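Local coordinates for lectin (Pleurotus ostreatus, PDB 6T0Q), which binds galactose-type sugars such as N-acetylgalactosamine, probably with the aid of its bound calcium ions, at residues G46-S51 / S123-M128; I50-F55 / A115-V120; A75-H80 / A93-G98. One frame throughout, in Å; residues are numbered along the deposited sequence.

Interaction 1 of 3, residues G46-S51 / S123-M128; sequences GSNIIS and SPAGIM. With CA (calcium ion), chain F.
The side chain of N48 lies across the S123–A125 backbone, its CB 3.4 Å from S123 O and 4.1 Å from A125 CB. Its CG stands beside the backbone N (chi1 -79°), which turns the amide back along its own loop, where ND2 makes a weak hydrogen bond to G46 O. The backbone does the firmer joining. N48 N donates to S123 O at 2.8 Å, from well above the carbonyl plane, while the return bond from S123 N to N48 O is long and weak, so the two residues form a single antiparallel bridge rather than a true strand pair. P124 adds a CA-H...O contact to G46 O of 3.3 Å.

S123 and P124 also carry the calcium: S123 OG and P124 O each bind it at 2.5 Å, a hydroxyl and a backbone carbonyl from consecutive residues, and S123 OG is also hydrogen-bonded to V120 O. Segment 46-51 thus pairs with the stretch that supplies two calcium ligands, while giving none itself. A125, which immediately precedes strand 126-135, and N48 both touch W37 of strand 34-37 and N118 at the end of strand 109-118.

Interaction 2 of 3, residues I50-F55 / A115-V120; sequences ISTRPF and AGQNLV. With CA (calcium ion), chain F.
N118 pairs with S51 as the last residue of its strand and, from that same position, reaches the calcium: its OD1 binds the ion at 2.5 Å. CG is anti to the backbone N (chi1 -176°), which carries the amide off the sheet on the same face as S51. ND2 is tied to I49 O, with only a weak bond to V120 O, so the amide's rotation is fixed from both ends, by metal and by loop.

The backbone between 51-55 and 115-118 is regular antiparallel sheet. S51 N donates to N118 O, and N118 N returns a 2.8 Å bond to S51 O. R53 and G116 repeat the exchange, with R53 N to G116 O also 2.8 Å. These are inner strands of a five-stranded sheet, one wall of the antiparallel β-sandwich.

On one face, T52 OG1 meets Q117 CG at 3.5 Å, the two side chains crossing obliquely. On the other, G116 N approaches the edge of the F55 ring at 4.3 Å from CD2. S51 CB lies over one R53 guanidinium face, toward its rim, and R53 NH2 salt-bridges E40. Past the strand end, I50 CG1 packs 3.7 Å from V120 C.

Interaction 3 of 3, residues A75-H80 / A93-G98; sequences ASDDAH and AGFRQG. With CA (calcium ion), chain F.
The methyl of A75 is directed at the facing segment, CB 3.7 Å from G94 O. At S76 the backbone N donates an almost straight bond (174°) to the same G94 O, at 3.1 Å. S76 OG, set between its backbone N and carbonyl carbon (chi1 56°), shares a 2.7 Å hydrogen bond with H80 ND1, while G94 N makes only weak bonds to S76 O, S76 OG and D78 O. G94 has a phi of 113°, which glycine tolerates readily, and the chain then turns a corner.

D77 lies alongside F95, pointing the same way, with CB 3.9 Å from ring atom CD2. OD1 binds calcium, and OD2 is hydrogen-bonded to W184, whose ring meets F95 edge-to-face. The peptide bond between D77 and D78 is cis, which helps bring two consecutive carboxylates to one ion; such a cis Asp-Asp pair is known from calcium-dependent lectins of the PA14 type. D78 OD2 binds the metal and accepts a bond from L119 N, and D78 OD1 accepts a 2.6 Å hydrogen bond from the calcium-bound water 1. D78 and A79 both face Q117, a classic β-bulge. A79 CB then touches A93 CB at 3.9 Å as the 79-84/87-94 hairpin begins, and H80 NE2 is hydrogen-bonded to Q99 OE1.

Two carboxylates side by side would probably repel each other without the cation. Calcium, together with hydrogen bonds from water 1, W184 and L119, would be expected to offset their negative charge.

How the interactions relate
The three interactions converge on one calcium ion, and water 1 is common to all. The centres of interactions 1 and 2 are about 7 Å apart, and each lies about 11 Å from that of interaction 3. Along the chain, loop 46-51 runs into strand 51-60; the 75-80 and 93-98 segments follow, then 115-120 and finally 123-128, so interaction 3 falls between the halves of the other two. Strands 109-118 and 79-84 are neighbours in the five-stranded sheet, and strands 67-76 and 126-135 in the four-stranded one. The metal thus ties together the ends of both sheets and may help to order the loops there.

Interaction 1 of 3, residues G46-S51 / S123-M128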
ATOM      1  N   GLY A  46      21.496  43.312  21.440  1.00 19.28           N
ATOM      2  CA  GLY A  46      22.366  43.585  22.562  1.00 20.31           C
ATOM      3  C   GLY A  46      22.720  42.338  23.351  1.00 21.88           C
ATOM      4  O   GLY A  46      22.360  41.212  23.007  1.00 20.02           O
ATOM      5  N   SER A  47      23.460  42.572  24.436  1.00 18.31           N
ATOM      6  CA  SER A  47      23.891  41.520  25.351  1.00 22.19           C
ATOM      7  C   SER A  47      22.702  40.843  26.033  1.00 25.38           C
ATOM      8  O   SER A  47      21.852  41.511  26.629  1.00 24.54           O
ATOM      9  CB  SER A  47      24.816  42.153  26.401  1.00 27.23           C
ATOM     10  OG  SER A  47      25.025  41.295  27.496  1.00 35.76           O
ATOM     11  N   ASN A  48      22.653  39.510  25.967  1.00 18.93           N
ATOM     12  CA  ASN A  48      21.601  38.738  26.617  1.00 22.35           C
ATOM     13  C   ASN A  48      22.192  37.653  27.508  1.00 26.11           C
ATOM     14  O   ASN A  48      23.303  37.167  27.285  1.00 21.35           O
ATOM     15  CB  ASN A  48      20.651  38.101  25.592  1.00 21.97           C
ATOM     16  CG  ASN A  48      19.640  39.096  25.061  1.00 27.05           C
ATOM     17  OD1 ASN A  48      18.558  39.245  25.619  1.00 21.15           O
ATOM     18  ND2 ASN A  48      20.008  39.813  24.010  1.00 20.58           N
ATOM     19  N   ILE A  49      21.406  37.244  28.504  1.00 23.60           N
ATOM     20  CA  ILE A  49      21.852  36.217  29.442  1.00 28.36           C
ATOM     21  C   ILE A  49      21.676  34.833  28.826  1.00 29.14           C
ATOM     22  O   ILE A  49      20.865  34.615  27.924  1.00 24.23           O
ATOM     23  CB  ILE A  49      21.092  36.317  30.777  1.00 28.55           C
ATOM     24  CG1 ILE A  49      19.596  36.056  30.546  1.00 27.12           C
ATOM     25  CG2 ILE A  49      21.350  37.672  31.450  1.00 29.76           C
ATOM     26  CD1 ILE A  49      18.785  35.839  31.831  1.00 34.52           C
ATOM     27  N   ILE A  50      22.445  33.873  29.349  1.00 23.82           N
ATOM     28  CA  ILE A  50      22.222  32.473  29.009  1.00 24.37           C
ATOM     29  C   ILE A  50      20.819  32.087  29.443  1.00 27.37           C
ATOM     30  O   ILE A  50      20.433  32.296  30.600  1.00 26.09           O
ATOM     31  CB  ILE A  50      23.291  31.587  29.667  1.00 27.92           C
ATOM     32  CG1 ILE A  50      24.668  31.877  29.055  1.00 23.32           C
ATOM     33  CG2 ILE A  50      22.937  30.117  29.516  1.00 29.79           C
ATOM     34  CD1 ILE A  50      25.832  31.158  29.779  1.00 32.47           C
ATOM     35  N   SER A  51      20.041  31.533  28.518  1.00 24.17           N
ATOM     36  CA  SER A  51      18.621  31.329  28.770  1.00 25.45           C
ATOM     37  C   SER A  51      17.997  30.578  27.604  1.00 26.44           C
ATOM     38  O   SER A  51      18.517  30.586  26.483  1.00 25.29           O
ATOM     39  CB  SER A  51      17.897  32.664  28.977  1.00 25.40           C
ATOM     40  OG  SER A  51      18.183  33.557  27.912  1.00 25.95           O
ATOM     41  N   SER A 123      25.912  37.826  25.075  1.00 20.47           N
ATOM     42  CA  SER A 123      25.930  37.744  23.622  1.00 22.38           C
ATOM     43  C   SER A 123      24.527  37.987  23.076  1.00 20.17           C
ATOM     44  O   SER A 123      23.542  37.888  23.816  1.00 19.93           O
ATOM     45  CB  SER A 123      26.447  36.372  23.154  1.00 19.39           C
ATOM     46  OG  SER A 123      25.452  35.368  23.305  1.00 21.66           O
ATOM     47  N   PRO A 124      24.395  38.329  21.794  1.00 20.37           N
ATOM     48  CA  PRO A 124      23.053  38.534  21.231  1.00 22.49           C
ATOM     49  C   PRO A 124      22.283  37.222  21.183  1.00 23.83           C
ATOM     50  O   PRO A 124      22.854  36.133  21.235  1.00 20.54           O
ATOM     51  CB  PRO A 124      23.319  39.087  19.824  1.00 22.61           C
ATOM     52  CG  PRO A 124      24.739  38.736  19.507  1.00 22.35           C
ATOM     53  CD  PRO A 124      25.471  38.619  20.822  1.00 18.74           C
ATOM     54  N   ALA A 125      20.959  37.335  21.101  1.00 17.62           N
ATOM     55  CA  ALA A 125      20.095  36.160  21.052  1.00 20.49           C
ATOM     56  C   ALA A 125      18.957  36.420  20.082  1.00 19.05           C
ATOM     57  O   ALA A 125      18.404  37.521  20.056  1.00 17.01           O
ATOM     58  CB  ALA A 125      19.513  35.825  22.441  1.00 17.12           C
ATOM     59  N   GLY A 126      18.594  35.412  19.299  1.00 19.94           N
ATOM     60  CA  GLY A 126      17.527  35.616  18.337  1.00 21.69           C
ATOM     61  C   GLY A 126      17.149  34.365  17.577  1.00 23.01           C
ATOM     62  O   GLY A 126      17.965  33.449  17.424  1.00 21.01           O
ATOM     63  N   ILE A 127      15.903  34.297  17.118  1.00 17.75           N
ATOM     64  CA  ILE A 127      15.485  33.254  16.194  1.00 16.68           C
ATOM     65  C   ILE A 127      14.837  33.929  14.997  1.00 19.90           C
ATOM     66  O   ILE A 127      14.230  35.001  15.111  1.00 18.85           O
ATOM     67  CB  ILE A 127      14.519  32.218  16.828  1.00 24.14           C
ATOM     68  CG1 ILE A 127      13.251  32.894  17.310  1.00 30.13           C
ATOM     69  CG2 ILE A 127      15.206  31.429  17.969  1.00 25.83           C
ATOM     70  CD1 ILE A 127      12.108  31.929  17.560  1.00 36.88           C
ATOM     71  N   MET A 128      14.967  33.290  13.843  1.00 18.33           N
ATOM     72  CA  MET A 128      14.397  33.789  12.604  1.00 19.42           C
ATOM     73  C   MET A 128      13.880  32.602  11.811  1.00 19.54           C
ATOM     74  O   MET A 128      14.556  31.577  11.724  1.00 21.22           O
ATOM     75  CB  MET A 128      15.437  34.558  11.774  1.00 18.33           C
ATOM     76  CG  MET A 128      15.018  34.765  10.307  1.00 22.39           C
ATOM     77  SD  MET A 128      16.268  35.605   9.300  1.00 24.35           S
ATOM     78  CE  MET A 128      15.934  37.297   9.740  1.00 19.45           C
TER
HETATM   79 CA    CA F 403      24.167  34.017  21.577  1.00 28.90          CA
HETATM   80  O   HOH W   1      26.645  33.091  20.909  1.00 28.47           O

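Interaction 2 of 3, residues I50-F55 / A115-V120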
ATOM      1  N   ILE A  50      22.445  33.873  29.349  1.00 23.82           N
ATOM      2  CA  ILE A  50      22.222  32.473  29.009  1.00 24.37           C
ATOM      3  C   ILE A  50      20.819  32.087  29.443  1.00 27.37           C
ATOM      4  O   ILE A  50      20.433  32.296  30.600  1.00 26.09           O
ATOM      5  CB  ILE A  50      23.291  31.587  29.667  1.00 27.92           C
ATOM      6  CG1 ILE A  50      24.668  31.877  29.055  1.00 23.32           C
ATOM      7  CG2 ILE A  50      22.937  30.117  29.516  1.00 29.79           C
ATOM      8  CD1 ILE A  50      25.832  31.158  29.779  1.00 32.47           C
ATOM      9  N   SER A  51      20.041  31.533  28.518  1.00 24.17           N
ATOM     10  CA  SER A  51      18.621  31.329  28.770  1.00 25.45           C
ATOM     11  C   SER A  51      17.997  30.578  27.604  1.00 26.44           C
ATOM     12  O   SER A  51      18.517  30.586  26.483  1.00 25.29           O
ATOM     13  CB  SER A  51      17.897  32.664  28.977  1.00 25.40           C
ATOM     14  OG  SER A  51      18.183  33.557  27.912  1.00 25.95           O
ATOM     15  N   THR A  52      16.863  29.943  27.890  1.00 27.55           N
ATOM     16  CA  THR A  52      15.993  29.334  26.894  1.00 25.65           C
ATOM     17  C   THR A  52      14.643  30.038  26.955  1.00 24.82           C
ATOM     18  O   THR A  52      14.133  30.321  28.044  1.00 23.97           O
ATOM     19  CB  THR A  52      15.840  27.827  27.154  1.00 32.41           C
ATOM     20  OG1 THR A  52      17.140  27.221  27.160  1.00 28.28           O
ATOM     21  CG2 THR A  52      14.978  27.168  26.077  1.00 29.68           C
ATOM     22  N   ARG A  53      14.067  30.344  25.790  1.00 23.73           N
ATOM     23  CA  ARG A  53      12.845  31.147  25.752  1.00 21.14           C
ATOM     24  C   ARG A  53      11.859  30.590  24.733  1.00 23.50           C
ATOM     25  O   ARG A  53      12.278  30.128  23.661  1.00 24.70           O
ATOM     26  CB  ARG A  53      13.181  32.614  25.409  1.00 19.59           C
ATOM     27  CG  ARG A  53      14.039  33.317  26.475  1.00 20.35           C
ATOM     28  CD  ARG A  53      13.242  33.452  27.773  1.00 23.48           C
ATOM     29  NE  ARG A  53      13.925  34.238  28.805  1.00 23.46           N
ATOM     30  CZ  ARG A  53      14.457  33.717  29.908  1.00 27.52           C
ATOM     31  NH1 ARG A  53      14.406  32.407  30.121  1.00 23.22           N
ATOM     32  NH2 ARG A  53      15.041  34.507  30.798  1.00 25.49           N
ATOM     33  N   PRO A  54      10.558  30.614  25.035  1.00 24.75           N
ATOM     34  CA  PRO A  54       9.551  30.116  24.092  1.00 24.42           C
ATOM     35  C   PRO A  54       9.033  31.184  23.142  1.00 27.50           C
ATOM     36  O   PRO A  54       8.949  32.367  23.476  1.00 24.80           O
ATOM     37  CB  PRO A  54       8.415  29.660  25.018  1.00 19.43           C
ATOM     38  CG  PRO A  54       8.454  30.677  26.126  1.00 20.88           C
ATOM     39  CD  PRO A  54       9.946  31.016  26.320  1.00 24.78           C
ATOM     40  N   PHE A  55       8.653  30.731  21.946  1.00 22.15           N
ATOM     41  CA  PHE A  55       8.042  31.579  20.926  1.00 24.42           C
ATOM     42  C   PHE A  55       6.935  30.787  20.246  1.00 24.20           C
ATOM     43  O   PHE A  55       7.143  29.626  19.882  1.00 28.24           O
ATOM     44  CB  PHE A  55       9.091  32.055  19.905  1.00 21.18           C
ATOM     45  CG  PHE A  55      10.228  32.800  20.547  1.00 20.32           C
ATOM     46  CD1 PHE A  55      10.132  34.169  20.777  1.00 20.83           C
ATOM     47  CD2 PHE A  55      11.354  32.125  20.986  1.00 20.09           C
ATOM     48  CE1 PHE A  55      11.158  34.861  21.417  1.00 21.64           C
ATOM     49  CE2 PHE A  55      12.401  32.805  21.615  1.00 23.22           C
ATOM     50  CZ  PHE A  55      12.296  34.177  21.841  1.00 20.60           C
ATOM     51  N   ALA A 115      11.489  26.816  20.614  1.00 21.86           N
ATOM     52  CA  ALA A 115      12.262  27.052  21.826  1.00 24.06           C
ATOM     53  C   ALA A 115      13.626  27.549  21.366  1.00 23.20           C
ATOM     54  O   ALA A 115      14.362  26.810  20.706  1.00 23.52           O
ATOM     55  CB  ALA A 115      12.379  25.779  22.664  1.00 26.66           C
ATOM     56  N   GLY A 116      13.934  28.810  21.660  1.00 20.46           N
ATOM     57  CA  GLY A 116      15.210  29.403  21.296  1.00 22.81           C
ATOM     58  C   GLY A 116      16.148  29.388  22.490  1.00 22.92           C
ATOM     59  O   GLY A 116      15.716  29.494  23.632  1.00 23.99           O
ATOM     60  N   GLN A 117      17.443  29.240  22.225  1.00 20.06           N
ATOM     61  CA  GLN A 117      18.396  29.073  23.314  1.00 22.53           C
ATOM     62  C   GLN A 117      19.611  29.955  23.079  1.00 21.39           C
ATOM     63  O   GLN A 117      20.266  29.859  22.034  1.00 23.34           O
ATOM     64  CB  GLN A 117      18.814  27.606  23.456  1.00 24.40           C
ATOM     65  CG  GLN A 117      19.668  27.346  24.676  1.00 32.85           C
ATOM     66  CD  GLN A 117      19.961  25.863  24.902  1.00 38.39           C
ATOM     67  OE1 GLN A 117      19.878  25.041  23.981  1.00 31.25           O
ATOM     68  NE2 GLN A 117      20.307  25.519  26.141  1.00 34.97           N
ATOM     69  N   ASN A 118      19.904  30.814  24.051  1.00 20.98           N
ATOM     70  CA  ASN A 118      21.150  31.571  24.071  1.00 23.52           C
ATOM     71  C   ASN A 118      22.145  30.818  24.942  1.00 26.96           C
ATOM     72  O   ASN A 118      21.890  30.605  26.133  1.00 22.93           O
ATOM     73  CB  ASN A 118      20.936  32.981  24.616  1.00 19.65           C
ATOM     74  CG  ASN A 118      22.211  33.820  24.563  1.00 27.29           C
ATOM     75  OD1 ASN A 118      23.112  33.539  23.773  1.00 27.01           O
ATOM     76  ND2 ASN A 118      22.297  34.839  25.413  1.00 24.57           N
ATOM     77  N   LEU A 119      23.271  30.419  24.351  1.00 23.83           N
ATOM     78  CA  LEU A 119      24.251  29.596  25.045  1.00 25.75           C
ATOM     79  C   LEU A 119      25.414  30.390  25.622  1.00 25.61           C
ATOM     80  O   LEU A 119      26.160  29.850  26.444  1.00 24.54           O
ATOM     81  CB  LEU A 119      24.816  28.526  24.092  1.00 24.13           C
ATOM     82  CG  LEU A 119      23.787  27.497  23.627  1.00 26.84           C
ATOM     83  CD1 LEU A 119      24.381  26.579  22.559  1.00 35.07           C
ATOM     84  CD2 LEU A 119      23.308  26.693  24.825  1.00 31.81           C
ATOM     85  N   VAL A 120      25.594  31.642  25.217  1.00 24.57           N
ATOM     86  CA  VAL A 120      26.809  32.388  25.516  1.00 24.33           C
ATOM     87  C   VAL A 120      26.418  33.653  26.261  1.00 25.38           C
ATOM     88  O   VAL A 120      25.603  34.443  25.767  1.00 23.90           O
ATOM     89  CB  VAL A 120      27.593  32.713  24.236  1.00 21.73           C
ATOM     90  CG1 VAL A 120      28.806  33.574  24.559  1.00 23.95           C
ATOM     91  CG2 VAL A 120      28.023  31.404  23.533  1.00 25.92           C
TER
HETATM   92 CA    CA F 403      24.167  34.017  21.577  1.00 28.90          CA
HETATM   93  O   HOH W   1      26.645  33.091  20.909  1.00 28.47           O

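Interaction 3 of 3, residues A75-H80 / A93-G98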
ATOM      1  N   ALA A  75      16.738  29.881  11.473  1.00 18.52           N
ATOM      2  CA  ALA A  75      18.090  30.176  11.924  1.00 18.74           C
ATOM      3  C   ALA A  75      18.017  30.675  13.357  1.00 22.59           C
ATOM      4  O   ALA A  75      16.985  31.188  13.799  1.00 19.85           O
ATOM      5  CB  ALA A  75      18.767  31.227  11.036  1.00 15.80           C
ATOM      6  N   SER A  76      19.132  30.559  14.080  1.00 18.27           N
ATOM      7  CA  SER A  76      19.078  30.899  15.496  1.00 18.16           C
ATOM      8  C   SER A  76      20.445  31.312  16.003  1.00 22.83           C
ATOM      9  O   SER A  76      21.473  30.833  15.532  1.00 19.08           O
ATOM     10  CB  SER A  76      18.569  29.718  16.339  1.00 20.12           C
ATOM     11  OG  SER A  76      19.381  28.560  16.133  1.00 20.38           O
ATOM     12  N   ASP A  77      20.433  32.155  17.021  1.00 20.34           N
ATOM     13  CA  ASP A  77      21.617  32.423  17.823  1.00 20.59           C
ATOM     14  C   ASP A  77      21.184  32.220  19.266  1.00 21.88           C
ATOM     15  O   ASP A  77      20.474  33.066  19.810  1.00 22.17           O
ATOM     16  CB  ASP A  77      22.124  33.846  17.571  1.00 21.31           C
ATOM     17  CG  ASP A  77      23.405  34.170  18.330  1.00 26.74           C
ATOM     18  OD1 ASP A  77      23.869  33.327  19.133  1.00 26.52           O
ATOM     19  OD2 ASP A  77      23.950  35.275  18.107  1.00 22.88           O
ATOM     20  N   ASP A  78      21.576  31.101  19.895  1.00 20.48           N
ATOM     21  CA  ASP A  78      22.514  30.092  19.387  1.00 21.12           C
ATOM     22  C   ASP A  78      21.859  28.845  18.798  1.00 21.96           C
ATOM     23  O   ASP A  78      22.404  28.238  17.889  1.00 22.30           O
ATOM     24  CB  ASP A  78      23.437  29.623  20.519  1.00 24.52           C
ATOM     25  CG  ASP A  78      24.392  30.693  20.976  1.00 28.59           C
ATOM     26  OD1 ASP A  78      25.452  30.828  20.334  1.00 27.23           O
ATOM     27  OD2 ASP A  78      24.081  31.401  21.964  1.00 28.03           O
ATOM     28  N   ALA A  79      20.714  28.429  19.339  1.00 19.28           N
ATOM     29  CA  ALA A  79      20.152  27.136  18.967  1.00 20.33           C
ATOM     30  C   ALA A  79      18.633  27.202  19.045  1.00 22.47           C
ATOM     31  O   ALA A  79      18.067  28.122  19.643  1.00 18.99           O
ATOM     32  CB  ALA A  79      20.696  26.017  19.875  1.00 22.55           C
ATOM     33  N   HIS A  80      17.971  26.202  18.452  1.00 21.21           N
ATOM     34  CA  HIS A  80      16.512  26.188  18.410  1.00 19.99           C
ATOM     35  C   HIS A  80      15.978  24.761  18.351  1.00 22.22           C
ATOM     36  O   HIS A  80      16.648  23.836  17.880  1.00 20.26           O
ATOM     37  CB  HIS A  80      15.977  26.952  17.195  1.00 19.67           C
ATOM     38  CG  HIS A  80      16.419  26.364  15.887  1.00 22.37           C
ATOM     39  ND1 HIS A  80      17.518  26.827  15.197  1.00 21.34           N
ATOM     40  CD2 HIS A  80      15.926  25.333  15.159  1.00 22.86           C
ATOM     41  CE1 HIS A  80      17.675  26.116  14.093  1.00 22.02           C
ATOM     42  NE2 HIS A  80      16.724  25.200  14.048  1.00 23.30           N
ATOM     43  N   ALA A  93      20.942  24.898  14.979  1.00 22.04           N
ATOM     44  CA  ALA A  93      21.734  25.924  15.646  1.00 24.16           C
ATOM     45  C   ALA A  93      22.446  26.740  14.587  1.00 26.84           C
ATOM     46  O   ALA A  93      22.892  26.185  13.581  1.00 20.56           O
ATOM     47  CB  ALA A  93      22.762  25.293  16.599  1.00 25.48           C
ATOM     48  N   GLY A  94      22.549  28.038  14.813  1.00 22.83           N
ATOM     49  CA  GLY A  94      23.468  28.816  14.006  1.00 22.42           C
ATOM     50  C   GLY A  94      22.741  29.801  13.106  1.00 22.93           C
ATOM     51  O   GLY A  94      21.622  29.552  12.629  1.00 19.93           O
ATOM     52  N   PHE A  95      23.397  30.930  12.849  1.00 22.61           N
ATOM     53  CA  PHE A  95      22.800  32.014  12.086  1.00 20.65           C
ATOM     54  C   PHE A  95      23.493  32.283  10.764  1.00 25.27           C
ATOM     55  O   PHE A  95      22.992  33.101   9.987  1.00 26.39           O
ATOM     56  CB  PHE A  95      22.773  33.309  12.915  1.00 20.78           C
ATOM     57  CG  PHE A  95      24.130  33.780  13.380  1.00 22.99           C
ATOM     58  CD1 PHE A  95      24.908  34.609  12.578  1.00 19.40           C
ATOM     59  CD2 PHE A  95      24.617  33.410  14.631  1.00 23.91           C
ATOM     60  CE1 PHE A  95      26.161  35.056  13.013  1.00 23.79           C
ATOM     61  CE2 PHE A  95      25.871  33.838  15.070  1.00 25.59           C
ATOM     62  CZ  PHE A  95      26.641  34.669  14.260  1.00 27.39           C
ATOM     63  N   ARG A  96      24.623  31.629  10.485  1.00 19.66           N
ATOM     64  CA  ARG A  96      25.283  31.836   9.205  1.00 27.08           C
ATOM     65  C   ARG A  96      24.531  31.143   8.076  1.00 23.43           C
ATOM     66  O   ARG A  96      24.521  31.639   6.945  1.00 21.80           O
ATOM     67  CB  ARG A  96      26.735  31.342   9.267  1.00 33.01           C
ATOM     68  CG  ARG A  96      27.615  32.037  10.339  1.00 43.52           C
ATOM     69  CD  ARG A  96      27.847  33.539  10.088  1.00 50.13           C
ATOM     70  NE  ARG A  96      28.780  34.117  11.065  1.00 53.56           N
ATOM     71  CZ  ARG A  96      29.084  35.414  11.166  1.00 54.56           C
ATOM     72  NH1 ARG A  96      28.530  36.308  10.349  1.00 51.97           N
ATOM     73  NH2 ARG A  96      29.944  35.819  12.098  1.00 50.46           N
ATOM     74  N   GLN A  97      23.888  30.012   8.363  1.00 20.89           N
ATOM     75  CA  GLN A  97      23.125  29.276   7.362  1.00 21.51           C
ATOM     76  C   GLN A  97      21.822  28.784   7.979  1.00 21.80           C
ATOM     77  O   GLN A  97      21.823  28.238   9.085  1.00 24.29           O
ATOM     78  CB  GLN A  97      23.930  28.082   6.821  1.00 23.30           C
ATOM     79  CG  GLN A  97      23.179  27.261   5.780  1.00 22.82           C
ATOM     80  CD  GLN A  97      23.980  26.070   5.286  1.00 36.88           C
ATOM     81  OE1 GLN A  97      24.411  26.031   4.134  1.00 41.18           O
ATOM     82  NE2 GLN A  97      24.172  25.090   6.155  1.00 32.29           N
ATOM     83  N   GLY A  98      20.722  28.956   7.261  1.00 18.48           N
ATOM     84  CA  GLY A  98      19.446  28.471   7.752  1.00 17.57           C
ATOM     85  C   GLY A  98      19.361  26.953   7.688  1.00 22.43           C
ATOM     86  O   GLY A  98      20.170  26.276   7.051  1.00 19.78           O
TER
HETATM   87 CA    CA F 403      24.167  34.017  21.577  1.00 28.90          CA
HETATM   88  O   HOH W   1      26.645  33.091  20.909  1.00 28.47           O